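Local atomic coordinates of YcgJ protein (Bacillus subtilis, PDB entry 1XXL), a protein that is probably an S-adenosyl-L-methionine-dependent methyltransferase, although the substrate it would methylate is not known. Residues A96-R104 with D145-S153; E194-N202 with I214-F225. All blocks are in the same frame, centred on the assembly; numbering follows the deposited sequence.

Interaction 1. Residues A96-R104 with D145-S153; sequences AAHHFSDVR and DPSHVRESS
The backbones of 96-104 and 145-153 meet where one carbonyl oxygen, His98 O, takes two successive N-H groups, from Val149 N at 2.9 Å and from Arg150 N at 3.2 Å. The 3-10 turn 97-99 follows strand 88-94 of the Rossmann-like methyltransferase domain, and the loop between helices 131-144 and 154-163 passes across it. Two waters bridge the backbones further: one donates to Ala97 O and Arg150 O, the other to His99 O and Ser147 O.

His99 makes the side-chain bond of the contact. Its NE2 donates to Asp145 OD2 at 2.9 Å, close to the plane of the ring. It meets the carboxylate on the syn side but 28° out of the carboxylate plane, and the two planes are steeply turned, at 66°. Asp145 CG is anti to its backbone N (chi1 179°), which carries OD2 toward the ring. CD2, next to NE2 on the ring edge, lies 3.4 Å from Ser147 O. One face of the His99 ring is covered by CD2 of His98. The His98 ring lies near parallel to that of His148 but slid well aside. His98 ND1 is hydrogen-bonded to Asp124, and the His98 ring stacks on His125; His148 NE2 bonds Asn138. Just after the turn, Phe100 lies near Gly29 and Ser101 near Glu79, both S-adenosylmethionine-binding residues. The Val149 side chain lies against the carbonyls of 99-100, CG1 3.4 Å from Phe100 O.

Interaction 2. Residues E194-N202 with I214-F225; sequences EKQIITHLN and ITLNQNGQPISF
The Phe225 ring is met obliquely by Leu201 CD2 at 4.4 Å, and Trp183 packs edge-to-face with it. Beside it, Leu201 CD1 reaches CB and CG of the Pro222 ring, 3.8 Å from CB, while Ile198 CG1 meets Pro222 CG and CD, 3.8 Å from CD. Both side chains cross the proline at about a right angle.

This is a helix packed on a beta hairpin. Strands 215-216 and 222-225 are antiparallel, joined by loop 217-221, which holds a type I turn from Asn217 to Gly220. A classic beta bulge sets Ile223 and Ser224 against Thr215, whose O accepts from both of their N atoms. The helix axis makes an angle of 67° with strand 222-225, at a closest approach of 10.0 Å.

Leu201 has CG anti to its carbonyl carbon (chi1 -69°), which swings the branch toward the hairpin. There CD1 takes Pro222, and CD2 also reaches Ile214 CD1 at 4.0 Å. Ile198 CG2 rests 3.6 Å from Gly220 O. The Asn202 side chain lies against Gly220, and Leu216 CD1 lies against Asn202. At the turn, Asn217 N and ND2 grip Gln221 O from opposite faces of its plane. Glu194 OE2 bonds Tyr180, whose side chain also touches Ile198 and Pro222. Helix and hairpin are thus held mainly by apolar packing of Leu201 and Ile198, with polar groups tied up at the turn and at Tyr180.

Overall arrangement
The two contacts come in series along the chain: interaction 1 closes at 153 before interaction 2 opens at 194. Their centres are 24 Å apart and their nearest atoms about 6 Å, without touching. Helix 131-144 links them. It leads into the loop 145-153, and its side chains also pack on helix 191-202. Strand 222-236, which starts in interaction 2, pairs antiparallel with strand 118-125 of the central sheet. The centre of interaction 1 is about 9 Å from the chain centre, near the probable cofactor site. That of interaction 2 is about 25 Å from it, where helix 191-202 packs on the hairpin that begins strand 222-236, apart from that site.

Interaction 1. Residues A96-R104 with D145-S153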
loop_
_atom_site.group_PDB
_atom_site.type_symbol
_atom_site.label_atom_id
_atom_site.label_comp_id
_atom_site.label_asym_id
_atom_site.label_seq_id
_atom_site.Cartn_x
_atom_site.Cartn_y
_atom_site.Cartn_z
ATOM N N ALA A 96 1.470 -0.913 -1.168
ATOM C CA ALA A 96 2.245 -1.161 -2.378
ATOM C C ALA A 96 2.423 0.072 -3.260
ATOM O O ALA A 96 3.413 0.173 -3.960
ATOM C CB ALA A 96 1.580 -2.278 -3.182
ATOM N N ALA A 97 1.459 0.985 -3.258
ATOM C CA ALA A 97 1.469 2.129 -4.198
ATOM C C ALA A 97 2.720 3.001 -4.119
ATOM O O ALA A 97 3.171 3.541 -5.145
ATOM C CB ALA A 97 0.240 2.983 -4.008
ATOM N N HIS A 98 3.276 3.148 -2.919
ATOM C CA HIS A 98 4.494 3.949 -2.761
ATOM C C HIS A 98 5.707 3.388 -3.510
ATOM O O HIS A 98 6.706 4.082 -3.666
ATOM C CB HIS A 98 4.828 4.218 -1.277
ATOM C CG HIS A 98 5.055 2.988 -0.456
ATOM N ND1 HIS A 98 4.046 2.372 0.260
ATOM C CD2 HIS A 98 6.187 2.288 -0.192
ATOM C CE1 HIS A 98 4.548 1.330 0.903
ATOM N NE2 HIS A 98 5.842 1.252 0.636
ATOM N N HIS A 99 5.605 2.148 -3.976
ATOM C CA HIS A 99 6.637 1.512 -4.793
ATOM C C HIS A 99 6.366 1.579 -6.300
ATOM O O HIS A 99 7.214 1.170 -7.067
ATOM C CB HIS A 99 6.778 0.034 -4.421
ATOM C CG HIS A 99 7.398 -0.204 -3.087
ATOM N ND1 HIS A 99 6.904 -1.135 -2.199
ATOM C CD2 HIS A 99 8.472 0.364 -2.488
ATOM C CE1 HIS A 99 7.655 -1.132 -1.107
ATOM N NE2 HIS A 99 8.607 -0.222 -1.255
ATOM N N PHE A 100 5.206 2.078 -6.730
ATOM C CA PHE A 100 4.889 2.158 -8.162
ATOM C C PHE A 100 5.821 3.144 -8.857
ATOM O O PHE A 100 6.027 4.220 -8.362
ATOM C CB PHE A 100 3.451 2.654 -8.403
ATOM C CG PHE A 100 2.371 1.720 -7.960
ATOM C CD1 PHE A 100 2.630 0.418 -7.590
ATOM C CD2 PHE A 100 1.073 2.159 -7.936
ATOM C CE1 PHE A 100 1.597 -0.413 -7.209
ATOM C CE2 PHE A 100 0.042 1.327 -7.556
ATOM C CZ PHE A 100 0.311 0.039 -7.205
ATOM N N SER A 101 6.336 2.789 -10.024
ATOM C CA SER A 101 7.205 3.693 -10.784
ATOM C C SER A 101 6.398 4.829 -11.429
ATOM O O SER A 101 6.950 5.898 -11.719
ATOM C CB SER A 101 7.974 2.915 -11.863
ATOM O OG SER A 101 7.061 2.341 -12.789
ATOM N N ASP A 102 5.106 4.587 -11.675
ATOM C CA ASP A 102 4.222 5.589 -12.279
ATOM C C ASP A 102 2.800 5.387 -11.761
ATOM O O ASP A 102 1.968 4.732 -12.383
ATOM C CB ASP A 102 4.305 5.515 -13.817
ATOM C CG ASP A 102 3.566 6.647 -14.520
ATOM O OD1 ASP A 102 2.799 7.411 -13.896
ATOM O OD2 ASP A 102 3.745 6.760 -15.745
ATOM N N VAL A 103 2.530 5.988 -10.617
ATOM C CA VAL A 103 1.252 5.806 -9.930
ATOM C C VAL A 103 0.063 6.290 -10.776
ATOM O O VAL A 103 -0.994 5.652 -10.776
ATOM C CB VAL A 103 1.269 6.426 -8.488
ATOM C CG1 VAL A 103 1.538 7.948 -8.497
ATOM C CG2 VAL A 103 -0.022 6.099 -7.762
ATOM N N ARG A 104 0.250 7.373 -11.540
ATOM C CA ARG A 104 -0.800 7.878 -12.422
ATOM C C ARG A 104 -1.247 6.843 -13.471
ATOM O O ARG A 104 -2.429 6.668 -13.711
ATOM C CB ARG A 104 -0.339 9.158 -13.141
ATOM C CG ARG A 104 -0.269 10.424 -12.276
ATOM C CD ARG A 104 -1.645 10.943 -11.839
ATOM N NE ARG A 104 -2.702 10.991 -12.880
ATOM C CZ ARG A 104 -3.709 11.865 -12.933
ATOM N NH1 ARG A 104 -3.840 12.869 -12.061
ATOM N NH2 ARG A 104 -4.568 11.769 -13.934
ATOM N N ASP A 145 14.506 2.561 2.462
ATOM C CA ASP A 145 14.119 1.622 1.402
ATOM C C ASP A 145 14.336 2.272 0.031
ATOM O O ASP A 145 13.487 3.022 -0.433
ATOM C CB ASP A 145 12.649 1.218 1.603
ATOM C CG ASP A 145 12.133 0.239 0.532
ATOM O OD1 ASP A 145 12.919 -0.222 -0.331
ATOM O OD2 ASP A 145 10.919 -0.054 0.544
ATOM N N PRO A 146 15.485 1.990 -0.630
ATOM C CA PRO A 146 15.718 2.572 -1.959
ATOM C C PRO A 146 14.714 2.117 -3.037
ATOM O O PRO A 146 14.732 2.616 -4.139
ATOM C CB PRO A 146 17.155 2.129 -2.290
ATOM C CG PRO A 146 17.761 1.802 -0.950
ATOM C CD PRO A 146 16.632 1.165 -0.211
ATOM N N SER A 147 13.845 1.180 -2.704
ATOM C CA SER A 147 12.716 0.817 -3.560
ATOM C C SER A 147 11.586 1.877 -3.544
ATOM O O SER A 147 10.748 1.932 -4.458
ATOM C CB SER A 147 12.167 -0.529 -3.084
ATOM O OG SER A 147 11.588 -1.210 -4.164
ATOM N N HIS A 148 11.570 2.700 -2.491
ATOM C CA HIS A 148 10.554 3.733 -2.285
ATOM C C HIS A 148 10.597 4.731 -3.421
ATOM O O HIS A 148 11.655 5.253 -3.744
ATOM C CB HIS A 148 10.805 4.465 -0.964
ATOM C CG HIS A 148 9.736 5.448 -0.606
ATOM N ND1 HIS A 148 8.610 5.091 0.099
ATOM C CD2 HIS A 148 9.620 6.774 -0.852
ATOM C CE1 HIS A 148 7.843 6.155 0.271
ATOM N NE2 HIS A 148 8.437 7.193 -0.289
ATOM N N VAL A 149 9.456 4.962 -4.049
ATOM C CA VAL A 149 9.361 5.945 -5.135
ATOM C C VAL A 149 8.727 7.199 -4.565
ATOM O O VAL A 149 9.378 8.229 -4.456
ATOM C CB VAL A 149 8.555 5.401 -6.342
ATOM C CG1 VAL A 149 8.355 6.481 -7.383
ATOM C CG2 VAL A 149 9.294 4.186 -6.967
ATOM N N ARG A 150 7.457 7.127 -4.187
ATOM C CA ARG A 150 6.806 8.282 -3.570
ATOM C C ARG A 150 5.508 7.848 -2.928
ATOM O O ARG A 150 4.786 7.052 -3.505
ATOM C CB ARG A 150 6.516 9.385 -4.618
ATOM C CG ARG A 150 5.596 10.488 -4.068
ATOM C CD ARG A 150 5.371 11.654 -4.997
ATOM N NE ARG A 150 4.335 12.521 -4.439
ATOM C CZ ARG A 150 4.509 13.375 -3.435
ATOM N NH1 ARG A 150 5.712 13.517 -2.864
ATOM N NH2 ARG A 150 3.472 14.095 -2.994
ATOM N N GLU A 151 5.239 8.361 -1.724
ATOM C CA GLU A 151 3.921 8.271 -1.135
ATOM C C GLU A 151 3.192 9.582 -1.410
ATOM O O GLU A 151 3.639 10.686 -1.007
ATOM C CB GLU A 151 3.959 7.868 0.359
ATOM C CG GLU A 151 4.511 8.855 1.361
ATOM C CD GLU A 151 5.192 8.154 2.554
ATOM O OE1 GLU A 151 4.524 7.934 3.590
ATOM O OE2 GLU A 151 6.398 7.806 2.435
ATOM N N SER A 152 2.096 9.439 -2.149
ATOM C CA SER A 152 1.305 10.554 -2.613
ATOM C C SER A 152 0.521 11.159 -1.450
ATOM O O SER A 152 0.272 10.499 -0.418
ATOM C CB SER A 152 0.323 10.108 -3.716
ATOM O OG SER A 152 0.970 9.592 -4.864
ATOM N N SER A 153 0.127 12.424 -1.617
ATOM C CA SER A 153 -0.780 13.073 -0.676
ATOM C C SER A 153 -2.230 12.656 -0.950
ATOM O O SER A 153 -2.523 12.102 -2.011
ATOM C CB SER A 153 -0.616 14.602 -0.773
ATOM O OG SER A 153 -1.147 15.089 -1.985
HETATM O O HOH W 1 4.209 6.026 -5.949
HETATM O O HOH W 2 10.064 0.593 -6.664
#

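Interaction 2. Residues E194-N202 with I214-F225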
loop_
_atom_site.group_PDB
_atom_site.type_symbol
_atom_site.label_atom_id
_atom_site.label_comp_id
_atom_site.label_asym_id
_atom_site.label_seq_id
_atom_site.Cartn_x
_atom_site.Cartn_y
_atom_site.Cartn_z
ATOM N N GLU A 194 21.759 4.415 8.110
ATOM C CA GLU A 194 21.075 4.620 9.373
ATOM C C GLU A 194 21.485 5.916 10.040
ATOM O O GLU A 194 20.632 6.599 10.591
ATOM C CB GLU A 194 21.281 3.461 10.347
ATOM C CG GLU A 194 20.317 3.550 11.511
ATOM C CD GLU A 194 20.597 2.575 12.627
ATOM O OE1 GLU A 194 21.471 1.709 12.440
ATOM O OE2 GLU A 194 19.928 2.694 13.695
ATOM N N LYS A 195 22.768 6.269 10.005
ATOM C CA LYS A 195 23.193 7.524 10.616
ATOM C C LYS A 195 22.443 8.696 9.971
ATOM O O LYS A 195 22.085 9.646 10.664
ATOM C CB LYS A 195 24.716 7.767 10.525
ATOM C CG LYS A 195 25.625 6.867 11.416
ATOM C CD LYS A 195 25.594 7.174 12.950
ATOM C CE LYS A 195 26.899 6.691 13.668
ATOM N NZ LYS A 195 26.955 7.019 15.150
ATOM N N GLN A 196 22.220 8.627 8.653
ATOM C CA GLN A 196 21.434 9.668 7.945
ATOM C C GLN A 196 19.976 9.722 8.446
ATOM O O GLN A 196 19.408 10.795 8.620
ATOM C CB GLN A 196 21.437 9.447 6.428
ATOM C CG GLN A 196 22.807 9.566 5.764
ATOM C CD GLN A 196 22.756 9.222 4.253
ATOM O OE1 GLN A 196 21.956 9.803 3.495
ATOM N NE2 GLN A 196 23.612 8.284 3.822
ATOM N N ILE A 197 19.380 8.555 8.656
ATOM C CA ILE A 197 18.019 8.467 9.239
ATOM C C ILE A 197 17.983 9.112 10.624
ATOM O O ILE A 197 17.087 9.891 10.923
ATOM C CB ILE A 197 17.529 7.007 9.326
ATOM C CG1 ILE A 197 17.199 6.502 7.923
ATOM C CG2 ILE A 197 16.287 6.920 10.195
ATOM C CD1 ILE A 197 17.094 5.072 7.783
ATOM N N ILE A 198 18.976 8.806 11.462
ATOM C CA ILE A 198 19.011 9.317 12.823
ATOM C C ILE A 198 19.109 10.840 12.804
ATOM O O ILE A 198 18.371 11.515 13.515
ATOM C CB ILE A 198 20.151 8.670 13.653
ATOM C CG1 ILE A 198 19.871 7.164 13.860
ATOM C CG2 ILE A 198 20.304 9.376 14.976
ATOM C CD1 ILE A 198 21.081 6.334 14.379
ATOM N N THR A 199 19.992 11.381 11.961
ATOM C CA THR A 199 20.119 12.844 11.786
ATOM C C THR A 199 18.794 13.482 11.321
ATOM O O THR A 199 18.394 14.523 11.821
ATOM C CB THR A 199 21.237 13.197 10.760
ATOM O OG1 THR A 199 22.487 12.701 11.229
ATOM C CG2 THR A 199 21.372 14.689 10.547
ATOM N N HIS A 200 18.134 12.842 10.360
ATOM C CA HIS A 200 16.853 13.314 9.820
ATOM C C HIS A 200 15.802 13.435 10.919
ATOM O O HIS A 200 15.127 14.452 11.034
ATOM C CB HIS A 200 16.387 12.333 8.734
ATOM C CG HIS A 200 15.234 12.813 7.915
ATOM N ND1 HIS A 200 15.257 13.999 7.211
ATOM C CD2 HIS A 200 14.032 12.243 7.662
ATOM C CE1 HIS A 200 14.111 14.145 6.569
ATOM N NE2 HIS A 200 13.349 13.090 6.821
ATOM N N LEU A 201 15.685 12.389 11.734
ATOM C CA LEU A 201 14.724 12.360 12.853
ATOM C C LEU A 201 15.087 13.349 13.957
ATOM O O LEU A 201 14.222 14.018 14.501
ATOM C CB LEU A 201 14.601 10.929 13.424
ATOM C CG LEU A 201 13.912 9.892 12.510
ATOM C CD1 LEU A 201 14.119 8.426 12.979
ATOM C CD2 LEU A 201 12.427 10.188 12.355
ATOM N N ASN A 202 16.374 13.440 14.282
ATOM C CA ASN A 202 16.845 14.344 15.329
ATOM C C ASN A 202 16.748 15.807 14.968
ATOM O O ASN A 202 16.625 16.640 15.850
ATOM C CB ASN A 202 18.304 14.019 15.702
ATOM C CG ASN A 202 18.386 12.948 16.752
ATOM O OD1 ASN A 202 18.490 11.759 16.441
ATOM N ND2 ASN A 202 18.281 13.356 18.011
ATOM N N ILE A 214 7.352 11.685 16.847
ATOM C CA ILE A 214 8.738 11.263 16.956
ATOM C C ILE A 214 9.150 11.161 18.418
ATOM O O ILE A 214 9.048 12.125 19.186
ATOM C CB ILE A 214 9.674 12.205 16.168
ATOM C CG1 ILE A 214 9.347 12.135 14.685
ATOM C CG2 ILE A 214 11.155 11.817 16.346
ATOM C CD1 ILE A 214 10.178 13.153 13.810
ATOM N N THR A 215 9.592 9.971 18.806
ATOM C CA THR A 215 10.080 9.727 20.160
ATOM C C THR A 215 11.560 9.312 20.070
ATOM O O THR A 215 11.905 8.440 19.277
ATOM C CB THR A 215 9.227 8.656 20.885
ATOM O OG1 THR A 215 7.872 9.128 20.998
ATOM C CG2 THR A 215 9.759 8.389 22.297
ATOM N N LEU A 216 12.402 9.969 20.879
ATOM C CA LEU A 216 13.859 9.772 20.888
ATOM C C LEU A 216 14.398 9.563 22.309
ATOM O O LEU A 216 13.823 10.060 23.276
ATOM C CB LEU A 216 14.558 11.020 20.296
ATOM C CG LEU A 216 14.046 11.552 18.946
ATOM C CD1 LEU A 216 14.672 12.884 18.605
ATOM C CD2 LEU A 216 14.319 10.548 17.865
ATOM N N ASN A 217 15.508 8.833 22.418
ATOM C CA ASN A 217 16.318 8.813 23.644
ATOM C C ASN A 217 17.038 10.150 23.823
ATOM O O ASN A 217 17.215 10.902 22.854
ATOM C CB ASN A 217 17.370 7.705 23.579
ATOM C CG ASN A 217 16.784 6.326 23.781
ATOM O OD1 ASN A 217 16.423 5.963 24.897
ATOM N ND2 ASN A 217 16.734 5.525 22.714
ATOM N N GLN A 218 17.462 10.449 25.053
ATOM C CA GLN A 218 18.230 11.681 25.309
ATOM C C GLN A 218 19.486 11.764 24.459
ATOM O O GLN A 218 19.853 12.841 24.041
ATOM C CB GLN A 218 18.629 11.841 26.778
ATOM C CG GLN A 218 17.438 12.005 27.708
ATOM C CD GLN A 218 17.689 12.927 28.910
ATOM O OE1 GLN A 218 18.843 13.112 29.352
ATOM N NE2 GLN A 218 16.597 13.483 29.466
ATOM N N ASN A 219 20.145 10.637 24.211
ATOM C CA ASN A 219 21.334 10.635 23.338
ATOM C C ASN A 219 21.033 10.646 21.828
ATOM O O ASN A 219 21.940 10.429 21.015
ATOM C CB ASN A 219 22.277 9.474 23.698
ATOM C CG ASN A 219 21.742 8.104 23.284
ATOM O OD1 ASN A 219 22.462 7.110 23.373
ATOM N ND2 ASN A 219 20.486 8.042 22.837
ATOM N N GLY A 220 19.773 10.899 21.461
ATOM C CA GLY A 220 19.375 11.025 20.059
ATOM C C GLY A 220 19.040 9.737 19.348
ATOM O O GLY A 220 18.646 9.770 18.195
ATOM N N GLN A 221 19.198 8.595 20.008
ATOM C CA GLN A 221 18.858 7.305 19.402
ATOM C C GLN A 221 17.322 7.240 19.278
ATOM O O GLN A 221 16.618 7.407 20.283
ATOM C CB GLN A 221 19.394 6.149 20.245
ATOM C CG GLN A 221 19.111 4.748 19.695
ATOM C CD GLN A 221 19.901 4.411 18.436
ATOM O OE1 GLN A 221 20.809 5.147 18.035
ATOM N NE2 GLN A 221 19.559 3.284 17.809
ATOM N N PRO A 222 16.796 7.075 18.040
ATOM C CA PRO A 222 15.336 7.101 17.902
ATOM C C PRO A 222 14.673 5.881 18.521
ATOM O O PRO A 222 15.269 4.804 18.565
ATOM C CB PRO A 222 15.127 7.147 16.390
ATOM C CG PRO A 222 16.475 7.578 15.832
ATOM C CD PRO A 222 17.451 6.930 16.731
ATOM N N ILE A 223 13.442 6.073 18.991
ATOM C CA ILE A 223 12.668 5.015 19.612
ATOM C C ILE A 223 11.471 4.630 18.763
ATOM O O ILE A 223 11.250 3.448 18.495
ATOM C CB ILE A 223 12.231 5.448 21.023
ATOM C CG1 ILE A 223 13.467 5.504 21.927
ATOM C CG2 ILE A 223 11.206 4.477 21.599
ATOM C CD1 ILE A 223 13.251 6.275 23.210
ATOM N N SER A 224 10.685 5.623 18.357
ATOM C CA SER A 224 9.481 5.368 17.594
ATOM C C SER A 224 9.034 6.591 16.799
ATOM O O SER A 224 9.468 7.715 17.052
ATOM C CB SER A 224 8.351 4.897 18.528
ATOM O OG SER A 224 8.027 5.886 19.480
ATOM N N PHE A 225 8.168 6.346 15.831
ATOM C CA PHE A 225 7.480 7.418 15.106
ATOM C C PHE A 225 6.218 6.834 14.506
ATOM O O PHE A 225 6.019 5.625 14.570
ATOM C CB PHE A 225 8.389 8.078 14.051
ATOM C CG PHE A 225 8.906 7.135 12.984
ATOM C CD1 PHE A 225 8.192 6.927 11.812
ATOM C CD2 PHE A 225 10.124 6.474 13.149
ATOM C CE1 PHE A 225 8.678 6.073 10.832
ATOM C CE2 PHE A 225 10.616 5.630 12.170
ATOM C CZ PHE A 225 9.880 5.415 11.013
#